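Local coordinates for AmbC (Sorangium cellulosum, PDB 5O15), which catalyses both dehydration and cyclisation of a polyketide intermediate, as a bifunctional dehydratase-cyclase domain in ambruticin biosynthesis, at residues L40-V43 with W47-D50; E66-A71 with R112-H117; E167-W172 with A220-E225; A138-A143 with D244-A249; E260-S265 with A287-A292. All coordinates share one frame; numbering follows the deposited sequence.

Contact 1 of 5, residues L40-V43 with W47-D50; sequences LSTV and WVLD
Thr-42 is wedged against Val-48 and Leu-49 where strand 34-41 of the first half of the double hotdog fold runs out and the chain turns into a short 3-10 segment. The methyl of Thr-42 does most of the touching: CG2 lies 3.9 Å from CG2 of Val-48 and 4.0 Å from CD2 of Leu-49, and both of these side chains meet it roughly at right angles. A threonine suits this place because its two branches do different work. With chi1 at 66°, OG1 sits between the backbone N and the carbonyl carbon and hydrogen-bonds chiefly to Pro-92 O, with Gly-95 O a second acceptor for the same proton, while CG2 is left to face the apolar pair. Leu-49 spreads its fork over Thr-42, so that CD1 also comes 4.0 Å from Thr-42 O. Two residues earlier, Leu-40 reaches more loosely, its CD2 4.5 Å from Val-48 CG2. No hydrogen bond links the two segments; their contact is largely buried van der Waals packing. Val-48 divides its methyls: CG2 faces Thr-42 and, more distantly, Leu-40, whereas CG1 lies 3.5 Å above the ring plane of Trp-47, displaced toward the rim.

Contact 2 of 5, residues E66-A71 with R112-H117; sequences ELALAA and RGFAVH
Leu-67 is the first residue of 66-71 to touch the strand, placing its CD1 4.0 Å from CG1 of Val-116, with the two side chains crossing at about a right angle. Chi1 of Val-116 is -180°, which sets CG1 opposite the backbone N and toward the leucine. The leucine also touches Leu-22 and Leu-99, so a long branched chain fits well at this point. Ala-68 follows and has only a methyl to offer; that small size lets the ring of Phe-114 come close beneath the helix. Its CB is equally near two ring carbons, 3.7 Å from both CZ and CE2 of Phe-114, in an oblique approach. The same methyl touches Val-80 and Leu-83, and Phe-114 also packs on Leu-83. One helical turn after Leu-67, Ala-71 again faces the strand but stays farther off, packing on Val-101. The strand contributes alternate residues, Phe-114 and Val-116, to this apolar face. No polar bond spans the interface. A long helix wrapped by a curved antiparallel sheet is the hallmark of the hotdog fold; here the helix is 61-75, the sausage of the first half.

Contact 3 of 5, residues E167-W172 with A220-E225; sequences EALDAW and ALLRAE
Leu-169 and Arg-223 make the closest backbone approach, their CA atoms 8.6 Å apart, a separation too wide for backbone contact, so that side chains alone bridge it. Here the short helix 167-170 meets the last turn of helix 211-225, the central helix of the second hotdog in this double hotdog fold. Arg-223 spans the gap with a chain extended from CG to NE and presents the end of its guanidinium to Asp-170. The grip is two-pronged: NH2 donates to Asp-170 OD1 at 2.9 Å with an N-H...O angle of 164°, and NH1 donates to Asp-170 OD2 at 3.1 Å. Both oxygens lie near the guanidinium plane; OD2 is met at its syn lone pair, OD1 from the syn side but 34° out of the carboxylate plane, and the two planes are 37° apart. OD2 has a further donor in the backbone N of Val-166, so the aspartate's rotation is restrained from its own side as well. Leu-169 supplies the apolar part. Its CD1 lies over one face of the guanidinium, toward the rim, and packs 4.0 Å from CG of Arg-223, covering the buried arginine while the aspartate stays partly exposed; this partial shielding from water would be expected to strengthen the attraction. The other branch turns to the neighbouring helical residue, CD2 of Leu-169 resting 4.3 Å from CD1 of Leu-222.

Contact 4 of 5, residues A138-A143 with D244-A249; sequences AAPAAA and DVALEA
Pro-140 packs its ring against Asp-244, a residue that adopts a left-handed backbone conformation (phi 52°, psi 61°). Asp-244 and Val-245 stand together opposite Val-80 as a G1 beta bulge in strand 236-247; position 1 of such a bulge takes this conformation and is most often glycine, but aspartate is among the residues that tolerate it better. The proline comes alongside, its CG 3.9 Å from CB of Asp-244, and the two side chains run past each other in opposite directions. Farther along the strand the methyl of Ala-246 points at the loop and receives CD of Pro-140 at 4.4 Å and CB of Ala-139 at 4.5 Å. Alanines on both sides keep this packing low, letting the loop lie close over the strand, and the rigid proline suits an extended chain without regular hydrogen bonds. In place of a direct hydrogen bond, a water joins the segments, donating to the backbone O of Ala-138 at 2.9 Å and to OD1 of Asp-244 at 2.6 Å. Arg-286 of the adjacent strand adds a polar hold: its guanidinium bonds to the carbonyl oxygens of Pro-140 and Ala-141 and forms a salt bridge with Glu-248. The connection from the first hotdog to the second thus meets the bulged strand through weak apolar touches and one shared water, which implies that direct packing alone holds the loop only lightly.

Contact 5 of 5, residues E260-S265 with A287-A292; sequences EVEDAS and AGTFRA
The guanidinium of Arg-291 carries the methyl of Thr-289 over the centre of one face, CG2 lying 3.7 Å above the plane, and has OE2 of Glu-262 at its edge. The carboxylate of Glu-262 is turned steeply, its plane 76° from that of the guanidinium. At 3.8 Å from Glu-262 OE2 to Arg-291 NH1 this is a long salt bridge, and no hydrogen bond accompanies it. Two residues before the arginine, Thr-289 offers a methyl as a platform because chi1 of -44° leaves CG2 opposite its backbone N; the same methyl is 4.1 Å from Glu-262 OE1. That oxygen accepts a hydrogen bond from a water at 2.7 Å, and the water donates also to the backbone O of Gly-288 at 3.1 Å. Gly-288 and Thr-289 form a classic beta bulge opposite Ser-243, at a corner where strand 283-295 bends. Glu-262 and Arg-291 are separated by strand 269-277, and both touch the small Ala-271 on it, a methyl low enough for the long chains to meet above. Their neighbours Val-261 and Phe-290 pack on helix 211-225, which places the charged pair on the other side of the second hotdog's sheet. A long ion pair and a water bridge in a surface setting imply a pliable electrostatic tie, probably screened by solvent, rather than a rigid link.

From the N terminus, contact 1 closes a tight turn at the end of strand 34-41, and contact 2 then closes a longer loop that sets helix 61-75 on the sheet of the first hotdog. Contact 4 closes the widest loop, tying the connection between the two halves to strand 236-247; contact 3 falls wholly within it, joining helix 167-170 to helix 211-225. Contact 5 follows in series, closing a short loop round strand 269-277 to tie strand 254-261 to strand 283-295; none cross. Leu-69 packs on Val-245 and Leu-247, joining contacts 2 and 4; Asp-244 O probably accepts a hydrogen bond from Gly-288 N between contacts 4 and 5; and Leu-221 packs on Val-261 between contacts 3 and 5.

Contact 1 of 5, residues L40-V43 with W47-D50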
# COMPACT_ATOMS: atom_id res chain seq x y z
N LEU A 40 -1.90 -0.93 -16.77
CA LEU A 40 -0.79 -0.36 -16.03
C LEU A 40 0.45 -0.47 -16.91
O LEU A 40 0.99 -1.57 -17.10
CB LEU A 40 -0.62 -1.12 -14.73
CG LEU A 40 0.06 -0.37 -13.61
CD1 LEU A 40 -0.06 -1.17 -12.32
CD2 LEU A 40 1.49 -0.09 -13.97
N SER A 41 0.88 0.65 -17.48
CA SER A 41 2.08 0.71 -18.30
C SER A 41 3.29 1.13 -17.47
O SER A 41 3.23 2.14 -16.77
CB SER A 41 1.91 1.74 -19.40
OG SER A 41 3.15 2.04 -20.01
N THR A 42 4.38 0.36 -17.57
CA THR A 42 5.61 0.72 -16.89
C THR A 42 6.43 1.74 -17.68
O THR A 42 7.49 2.18 -17.20
CB THR A 42 6.47 -0.52 -16.57
OG1 THR A 42 6.92 -1.12 -17.80
CG2 THR A 42 5.71 -1.55 -15.71
N VAL A 43 5.97 2.11 -18.87
CA VAL A 43 6.49 3.28 -19.56
C VAL A 43 5.85 4.54 -19.00
O VAL A 43 6.54 5.50 -18.66
CB VAL A 43 6.25 3.14 -21.08
CG1 VAL A 43 6.83 4.33 -21.81
CG2 VAL A 43 6.84 1.83 -21.60
N TRP A 47 7.86 4.88 -12.41
CA TRP A 47 8.12 4.84 -10.98
C TRP A 47 7.89 3.47 -10.36
O TRP A 47 8.54 3.14 -9.36
CB TRP A 47 7.32 5.90 -10.22
CG TRP A 47 5.82 5.75 -10.30
CD1 TRP A 47 4.98 6.28 -11.24
CD2 TRP A 47 4.98 5.05 -9.38
NE1 TRP A 47 3.68 5.94 -10.96
CE2 TRP A 47 3.65 5.19 -9.82
CE3 TRP A 47 5.22 4.32 -8.21
CZ2 TRP A 47 2.60 4.65 -9.15
CZ3 TRP A 47 4.14 3.77 -7.55
CH2 TRP A 47 2.86 3.93 -8.03
N VAL A 48 6.94 2.66 -10.88
CA VAL A 48 6.68 1.38 -10.22
C VAL A 48 7.90 0.49 -10.28
O VAL A 48 8.07 -0.40 -9.44
CB VAL A 48 5.43 0.66 -10.79
CG1 VAL A 48 4.21 1.52 -10.59
CG2 VAL A 48 5.59 0.28 -12.26
N LEU A 49 8.75 0.67 -11.30
CA LEU A 49 9.96 -0.14 -11.46
C LEU A 49 10.99 0.13 -10.39
O LEU A 49 11.97 -0.63 -10.28
CB LEU A 49 10.55 0.07 -12.86
CG LEU A 49 9.64 -0.33 -14.03
CD1 LEU A 49 10.30 0.08 -15.36
CD2 LEU A 49 9.33 -1.81 -13.96
N ASP A 50 10.85 1.22 -9.63
CA ASP A 50 11.74 1.44 -8.51
C ASP A 50 11.43 0.52 -7.34
O ASP A 50 12.23 0.47 -6.38
CB ASP A 50 11.61 2.89 -8.02
CG ASP A 50 12.24 3.92 -8.96
OD1 ASP A 50 12.89 3.53 -9.94
OD2 ASP A 50 12.07 5.13 -8.67

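Contact 2 of 5, residues E66-A71 with R112-H117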
# COMPACT_ATOMS: atom_id res chain seq x y z
N GLU A 66 -4.69 0.55 -3.25
CA GLU A 66 -5.20 1.65 -4.06
C GLU A 66 -6.29 1.16 -5.02
O GLU A 66 -7.32 1.82 -5.17
CB GLU A 66 -4.04 2.31 -4.81
CG GLU A 66 -4.44 3.21 -5.95
CD GLU A 66 -5.19 4.48 -5.55
OE1 GLU A 66 -5.44 4.71 -4.35
OE2 GLU A 66 -5.58 5.24 -6.47
N LEU A 67 -6.06 0.03 -5.69
CA LEU A 67 -7.07 -0.46 -6.61
C LEU A 67 -8.34 -0.85 -5.88
O LEU A 67 -9.45 -0.59 -6.37
CB LEU A 67 -6.48 -1.63 -7.42
CG LEU A 67 -5.42 -1.20 -8.46
CD1 LEU A 67 -4.64 -2.39 -8.96
CD2 LEU A 67 -6.07 -0.43 -9.59
N ALA A 68 -8.22 -1.45 -4.70
CA ALA A 68 -9.40 -1.80 -3.91
C ALA A 68 -10.13 -0.55 -3.43
O ALA A 68 -11.36 -0.52 -3.43
CB ALA A 68 -8.98 -2.65 -2.72
N LEU A 69 -9.39 0.50 -3.04
CA LEU A 69 -10.02 1.76 -2.68
C LEU A 69 -10.75 2.39 -3.86
O LEU A 69 -11.79 3.02 -3.68
CB LEU A 69 -8.98 2.74 -2.10
CG LEU A 69 -8.44 2.37 -0.71
CD1 LEU A 69 -7.16 3.15 -0.44
CD2 LEU A 69 -9.45 2.64 0.36
N ALA A 70 -10.19 2.27 -5.06
CA ALA A 70 -10.87 2.78 -6.25
C ALA A 70 -12.17 2.02 -6.49
O ALA A 70 -13.19 2.62 -6.84
CB ALA A 70 -9.96 2.68 -7.47
N ALA A 71 -12.14 0.70 -6.28
CA ALA A 71 -13.35 -0.12 -6.42
C ALA A 71 -14.38 0.29 -5.38
O ALA A 71 -15.56 0.39 -5.71
CB ALA A 71 -12.98 -1.59 -6.31
N ARG A 112 -19.25 -6.34 0.21
CA ARG A 112 -19.06 -6.92 -1.11
C ARG A 112 -17.70 -7.58 -1.21
O ARG A 112 -16.66 -6.94 -0.92
CB ARG A 112 -19.13 -5.89 -2.24
CG ARG A 112 -20.47 -5.19 -2.43
CD ARG A 112 -20.38 -4.20 -3.53
NE ARG A 112 -21.59 -3.46 -3.81
CZ ARG A 112 -22.48 -3.82 -4.73
NH1 ARG A 112 -22.29 -4.92 -5.45
NH2 ARG A 112 -23.55 -3.06 -4.94
N GLY A 113 -17.63 -8.82 -1.67
CA GLY A 113 -16.33 -9.39 -2.01
C GLY A 113 -15.74 -8.73 -3.24
O GLY A 113 -16.42 -8.14 -4.06
N PHE A 114 -14.41 -8.79 -3.34
CA PHE A 114 -13.74 -8.28 -4.53
C PHE A 114 -12.48 -9.10 -4.79
O PHE A 114 -11.98 -9.78 -3.90
CB PHE A 114 -13.40 -6.79 -4.41
CG PHE A 114 -12.25 -6.51 -3.49
CD1 PHE A 114 -12.45 -6.31 -2.15
CD2 PHE A 114 -10.96 -6.50 -3.99
CE1 PHE A 114 -11.38 -6.09 -1.30
CE2 PHE A 114 -9.85 -6.25 -3.13
CZ PHE A 114 -10.08 -6.08 -1.82
N ALA A 115 -11.94 -8.97 -5.98
CA ALA A 115 -10.64 -9.55 -6.32
C ALA A 115 -9.94 -8.62 -7.31
O ALA A 115 -10.60 -7.90 -8.05
CB ALA A 115 -10.73 -10.96 -6.90
N VAL A 116 -8.60 -8.65 -7.32
CA VAL A 116 -7.78 -7.88 -8.24
C VAL A 116 -6.94 -8.87 -9.03
O VAL A 116 -6.26 -9.71 -8.44
CB VAL A 116 -6.86 -6.91 -7.48
CG1 VAL A 116 -6.02 -6.12 -8.46
CG2 VAL A 116 -7.70 -6.03 -6.58
N HIS A 117 -6.92 -8.71 -10.36
CA HIS A 117 -6.25 -9.63 -11.27
C HIS A 117 -5.47 -8.86 -12.31
O HIS A 117 -5.78 -7.71 -12.60
CB HIS A 117 -7.30 -10.40 -12.05
CG HIS A 117 -8.51 -10.70 -11.26
ND1 HIS A 117 -8.64 -11.92 -10.67
CD2 HIS A 117 -9.61 -9.98 -10.91
CE1 HIS A 117 -9.81 -12.00 -10.06
NE2 HIS A 117 -10.41 -10.82 -10.18

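Contact 3 of 5, residues E167-W172 with A220-E225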
# COMPACT_ATOMS: atom_id res chain seq x y z
N GLU A 167 19.95 -2.73 4.61
CA GLU A 167 20.32 -3.43 3.37
C GLU A 167 19.09 -3.78 2.55
O GLU A 167 19.07 -3.58 1.34
CB GLU A 167 21.12 -4.68 3.71
CG GLU A 167 21.63 -5.45 2.53
CD GLU A 167 22.88 -4.89 1.87
OE1 GLU A 167 23.58 -4.04 2.47
OE2 GLU A 167 23.17 -5.31 0.75
N ALA A 168 18.05 -4.34 3.19
CA ALA A 168 16.89 -4.85 2.46
C ALA A 168 16.17 -3.76 1.69
O ALA A 168 15.44 -4.08 0.73
CB ALA A 168 15.95 -5.58 3.42
N LEU A 169 16.29 -2.49 2.09
CA LEU A 169 15.74 -1.37 1.33
C LEU A 169 16.79 -0.75 0.43
O LEU A 169 16.66 -0.67 -0.79
CB LEU A 169 15.15 -0.32 2.27
CG LEU A 169 13.94 -0.79 3.07
CD1 LEU A 169 13.52 0.31 4.00
CD2 LEU A 169 12.76 -1.16 2.15
N ASP A 170 17.88 -0.26 1.05
CA ASP A 170 18.84 0.62 0.40
C ASP A 170 19.64 -0.09 -0.68
O ASP A 170 20.15 0.59 -1.58
CB ASP A 170 19.72 1.30 1.45
CG ASP A 170 18.93 2.26 2.28
OD1 ASP A 170 18.23 3.10 1.68
OD2 ASP A 170 18.95 2.19 3.52
N ALA A 171 19.84 -1.39 -0.60
CA ALA A 171 20.54 -2.07 -1.67
C ALA A 171 19.74 -2.16 -2.95
O ALA A 171 20.31 -2.47 -4.00
CB ALA A 171 20.96 -3.47 -1.23
N TRP A 172 18.42 -1.91 -2.88
CA TRP A 172 17.54 -2.35 -3.95
C TRP A 172 16.67 -1.25 -4.54
O TRP A 172 16.52 -1.18 -5.76
CB TRP A 172 16.64 -3.46 -3.42
CG TRP A 172 17.37 -4.68 -2.96
CD1 TRP A 172 17.45 -5.14 -1.70
CD2 TRP A 172 18.14 -5.56 -3.77
NE1 TRP A 172 18.20 -6.27 -1.65
CE2 TRP A 172 18.63 -6.57 -2.92
CE3 TRP A 172 18.45 -5.62 -5.13
CZ2 TRP A 172 19.39 -7.64 -3.38
CZ3 TRP A 172 19.22 -6.68 -5.59
CH2 TRP A 172 19.68 -7.67 -4.72
N ALA A 220 8.91 3.67 6.83
CA ALA A 220 9.23 4.24 8.14
C ALA A 220 9.23 3.16 9.20
O ALA A 220 10.12 3.11 10.06
CB ALA A 220 8.22 5.34 8.47
N LEU A 221 8.22 2.29 9.17
CA LEU A 221 8.16 1.17 10.08
C LEU A 221 9.38 0.26 9.94
O LEU A 221 10.00 -0.13 10.93
CB LEU A 221 6.88 0.40 9.79
CG LEU A 221 6.76 -0.92 10.54
CD1 LEU A 221 6.78 -0.66 12.04
CD2 LEU A 221 5.50 -1.60 10.17
N LEU A 222 9.74 -0.09 8.72
CA LEU A 222 10.88 -0.98 8.52
C LEU A 222 12.18 -0.34 8.96
O LEU A 222 13.04 -1.00 9.53
CB LEU A 222 10.95 -1.42 7.07
CG LEU A 222 9.82 -2.32 6.59
CD1 LEU A 222 9.92 -2.58 5.09
CD2 LEU A 222 9.78 -3.63 7.36
N ARG A 223 12.37 0.95 8.68
CA ARG A 223 13.60 1.59 9.11
C ARG A 223 13.69 1.64 10.62
O ARG A 223 14.78 1.50 11.18
CB ARG A 223 13.73 2.98 8.49
CG ARG A 223 14.01 2.91 7.00
CD ARG A 223 14.20 4.25 6.34
NE ARG A 223 14.49 4.10 4.93
CZ ARG A 223 15.65 3.71 4.41
NH1 ARG A 223 16.73 3.55 5.15
NH2 ARG A 223 15.72 3.48 3.11
N ALA A 224 12.57 1.79 11.29
CA ALA A 224 12.57 1.74 12.75
C ALA A 224 12.84 0.32 13.25
O ALA A 224 13.63 0.13 14.17
CB ALA A 224 11.22 2.27 13.25
N GLU A 225 12.23 -0.68 12.64
CA GLU A 225 12.33 -2.06 13.13
C GLU A 225 13.62 -2.78 12.72
O GLU A 225 14.06 -3.68 13.44
CB GLU A 225 11.14 -2.87 12.65
CG GLU A 225 9.87 -2.45 13.33
CD GLU A 225 9.74 -3.11 14.70
OE1 GLU A 225 10.08 -4.30 14.82
OE2 GLU A 225 9.31 -2.43 15.66

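Contact 4 of 5, residues A138-A143 with D244-A249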
# COMPACT_ATOMS: atom_id res chain seq x y z
N ALA A 138 -18.44 -1.07 5.30
CA ALA A 138 -18.59 0.16 6.06
C ALA A 138 -17.27 0.58 6.70
O ALA A 138 -16.39 -0.24 6.97
CB ALA A 138 -19.66 -0.05 7.14
N ALA A 139 -17.14 1.89 6.97
CA ALA A 139 -15.88 2.42 7.48
C ALA A 139 -15.80 2.21 8.99
O ALA A 139 -16.81 2.22 9.70
CB ALA A 139 -15.75 3.90 7.17
N PRO A 140 -14.60 2.01 9.51
CA PRO A 140 -14.42 1.84 10.95
C PRO A 140 -14.45 3.21 11.60
O PRO A 140 -14.55 4.24 10.92
CB PRO A 140 -13.01 1.25 11.03
CG PRO A 140 -12.31 1.88 9.90
CD PRO A 140 -13.33 1.87 8.79
N ALA A 141 -14.37 3.20 12.93
CA ALA A 141 -14.45 4.43 13.68
C ALA A 141 -13.36 5.39 13.25
O ALA A 141 -12.26 5.00 12.85
CB ALA A 141 -14.30 4.15 15.18
N ALA A 142 -13.70 6.67 13.27
CA ALA A 142 -12.71 7.71 13.01
C ALA A 142 -11.65 7.73 14.12
O ALA A 142 -11.92 7.43 15.28
CB ALA A 142 -13.41 9.07 12.92
N ALA A 143 -10.43 8.08 13.74
CA ALA A 143 -9.32 8.26 14.69
C ALA A 143 -8.81 9.70 14.64
O ALA A 143 -8.58 10.22 13.55
CB ALA A 143 -8.16 7.32 14.37
N ASP A 244 -9.53 -2.77 7.32
CA ASP A 244 -10.14 -1.50 7.65
C ASP A 244 -9.36 -0.31 7.10
O ASP A 244 -8.88 0.56 7.84
CB ASP A 244 -10.33 -1.37 9.15
CG ASP A 244 -11.37 -2.32 9.66
OD1 ASP A 244 -12.35 -2.62 8.95
OD2 ASP A 244 -11.16 -2.78 10.78
N VAL A 245 -9.23 -0.26 5.79
CA VAL A 245 -8.51 0.82 5.11
C VAL A 245 -9.55 1.77 4.52
O VAL A 245 -10.37 1.35 3.67
CB VAL A 245 -7.61 0.29 4.00
CG1 VAL A 245 -6.77 1.43 3.46
CG2 VAL A 245 -6.73 -0.83 4.49
N ALA A 246 -9.55 3.02 4.94
CA ALA A 246 -10.55 3.96 4.46
C ALA A 246 -9.85 5.28 4.17
O ALA A 246 -8.97 5.74 4.95
CB ALA A 246 -11.63 4.20 5.50
N LEU A 247 -10.19 5.90 3.04
CA LEU A 247 -9.73 7.25 2.72
C LEU A 247 -10.76 8.28 3.12
O LEU A 247 -11.97 8.10 2.93
CB LEU A 247 -9.49 7.47 1.24
CG LEU A 247 -8.53 6.55 0.56
CD1 LEU A 247 -8.35 6.95 -0.90
CD2 LEU A 247 -7.19 6.53 1.27
N GLU A 248 -10.25 9.39 3.60
CA GLU A 248 -11.05 10.59 3.86
C GLU A 248 -10.81 11.67 2.84
O GLU A 248 -11.69 12.52 2.61
CB GLU A 248 -10.71 11.18 5.24
CG GLU A 248 -10.84 10.23 6.40
CD GLU A 248 -12.24 9.72 6.59
OE1 GLU A 248 -13.20 10.50 6.37
OE2 GLU A 248 -12.37 8.54 6.96
N ALA A 249 -9.63 11.68 2.22
CA ALA A 249 -9.28 12.68 1.23
C ALA A 249 -8.37 12.04 0.20
O ALA A 249 -7.43 11.35 0.55
CB ALA A 249 -8.58 13.87 1.91
O HOH W 1 -13.64 -1.30 7.06

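Contact 5 of 5, residues E260-S265 with A287-A292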
# COMPACT_ATOMS: atom_id res chain seq x y z
N GLU A 260 1.44 2.52 14.56
CA GLU A 260 1.43 1.93 15.88
C GLU A 260 1.65 0.43 15.77
O GLU A 260 0.80 -0.29 15.23
CB GLU A 260 0.14 2.24 16.62
CG GLU A 260 0.14 1.70 18.03
CD GLU A 260 -0.82 2.43 18.93
OE1 GLU A 260 -0.39 2.84 20.04
OE2 GLU A 260 -1.98 2.63 18.54
N VAL A 261 2.80 -0.02 16.27
CA VAL A 261 3.19 -1.41 16.13
C VAL A 261 2.47 -2.25 17.16
O VAL A 261 2.44 -1.91 18.35
CB VAL A 261 4.72 -1.54 16.24
CG1 VAL A 261 5.16 -2.95 16.04
CG2 VAL A 261 5.37 -0.63 15.23
N GLU A 262 1.88 -3.35 16.70
CA GLU A 262 1.23 -4.31 17.58
C GLU A 262 2.29 -5.22 18.20
O GLU A 262 3.28 -5.56 17.55
CB GLU A 262 0.28 -5.19 16.76
CG GLU A 262 -1.18 -4.80 16.85
CD GLU A 262 -2.08 -5.82 16.16
OE1 GLU A 262 -3.01 -5.41 15.44
OE2 GLU A 262 -1.83 -7.03 16.33
N ASP A 263 2.10 -5.57 19.46
CA ASP A 263 2.99 -6.55 20.08
C ASP A 263 2.89 -7.87 19.32
O ASP A 263 1.81 -8.45 19.22
CB ASP A 263 2.62 -6.75 21.55
CG ASP A 263 2.97 -5.54 22.41
OD1 ASP A 263 4.01 -4.89 22.14
OD2 ASP A 263 2.21 -5.23 23.35
N ALA A 264 4.02 -8.33 18.79
CA ALA A 264 4.05 -9.44 17.83
C ALA A 264 3.93 -10.76 18.58
O ALA A 264 4.89 -11.22 19.20
CB ALA A 264 5.32 -9.38 17.00
N SER A 265 2.76 -11.39 18.50
CA SER A 265 2.58 -12.73 19.04
C SER A 265 3.08 -13.82 18.09
O SER A 265 2.89 -15.01 18.36
CB SER A 265 1.10 -12.97 19.37
OG SER A 265 0.29 -12.94 18.20
N ALA A 287 -5.47 2.82 8.07
CA ALA A 287 -5.51 1.37 7.95
C ALA A 287 -5.55 0.78 9.35
O ALA A 287 -4.60 0.98 10.13
CB ALA A 287 -4.33 0.81 7.17
N GLY A 288 -6.63 0.10 9.69
CA GLY A 288 -6.74 -0.44 11.03
C GLY A 288 -5.66 -1.46 11.32
O GLY A 288 -5.11 -1.49 12.43
N THR A 289 -5.32 -2.27 10.34
CA THR A 289 -4.26 -3.26 10.45
C THR A 289 -3.55 -3.41 9.12
O THR A 289 -4.16 -3.40 8.04
CB THR A 289 -4.79 -4.64 10.88
OG1 THR A 289 -5.74 -4.50 11.95
CG2 THR A 289 -3.64 -5.52 11.37
N PHE A 290 -2.26 -3.58 9.24
CA PHE A 290 -1.37 -4.05 8.19
C PHE A 290 -0.61 -5.23 8.78
O PHE A 290 -0.17 -5.14 9.92
CB PHE A 290 -0.33 -2.85 7.94
CG PHE A 290 0.90 -3.26 7.21
CD1 PHE A 290 0.88 -3.44 5.85
CD2 PHE A 290 2.12 -3.41 7.88
CE1 PHE A 290 2.01 -3.82 5.18
CE2 PHE A 290 3.25 -3.80 7.21
CZ PHE A 290 3.19 -4.01 5.85
N ARG A 291 -0.46 -6.33 8.03
CA ARG A 291 0.30 -7.48 8.51
C ARG A 291 1.32 -7.89 7.47
O ARG A 291 0.97 -7.99 6.29
CB ARG A 291 -0.61 -8.67 8.78
CG ARG A 291 -1.66 -8.38 9.77
CD ARG A 291 -2.19 -9.67 10.34
NE ARG A 291 -3.40 -9.43 11.11
CZ ARG A 291 -3.42 -9.04 12.39
NH1 ARG A 291 -2.28 -8.84 13.05
NH2 ARG A 291 -4.58 -8.85 12.99
N ALA A 292 2.54 -8.15 7.92
CA ALA A 292 3.62 -8.56 7.04
C ALA A 292 4.30 -9.79 7.62
O ALA A 292 4.28 -10.01 8.83
CB ALA A 292 4.66 -7.45 6.90
O HOH W 2 -3.36 -2.83 14.56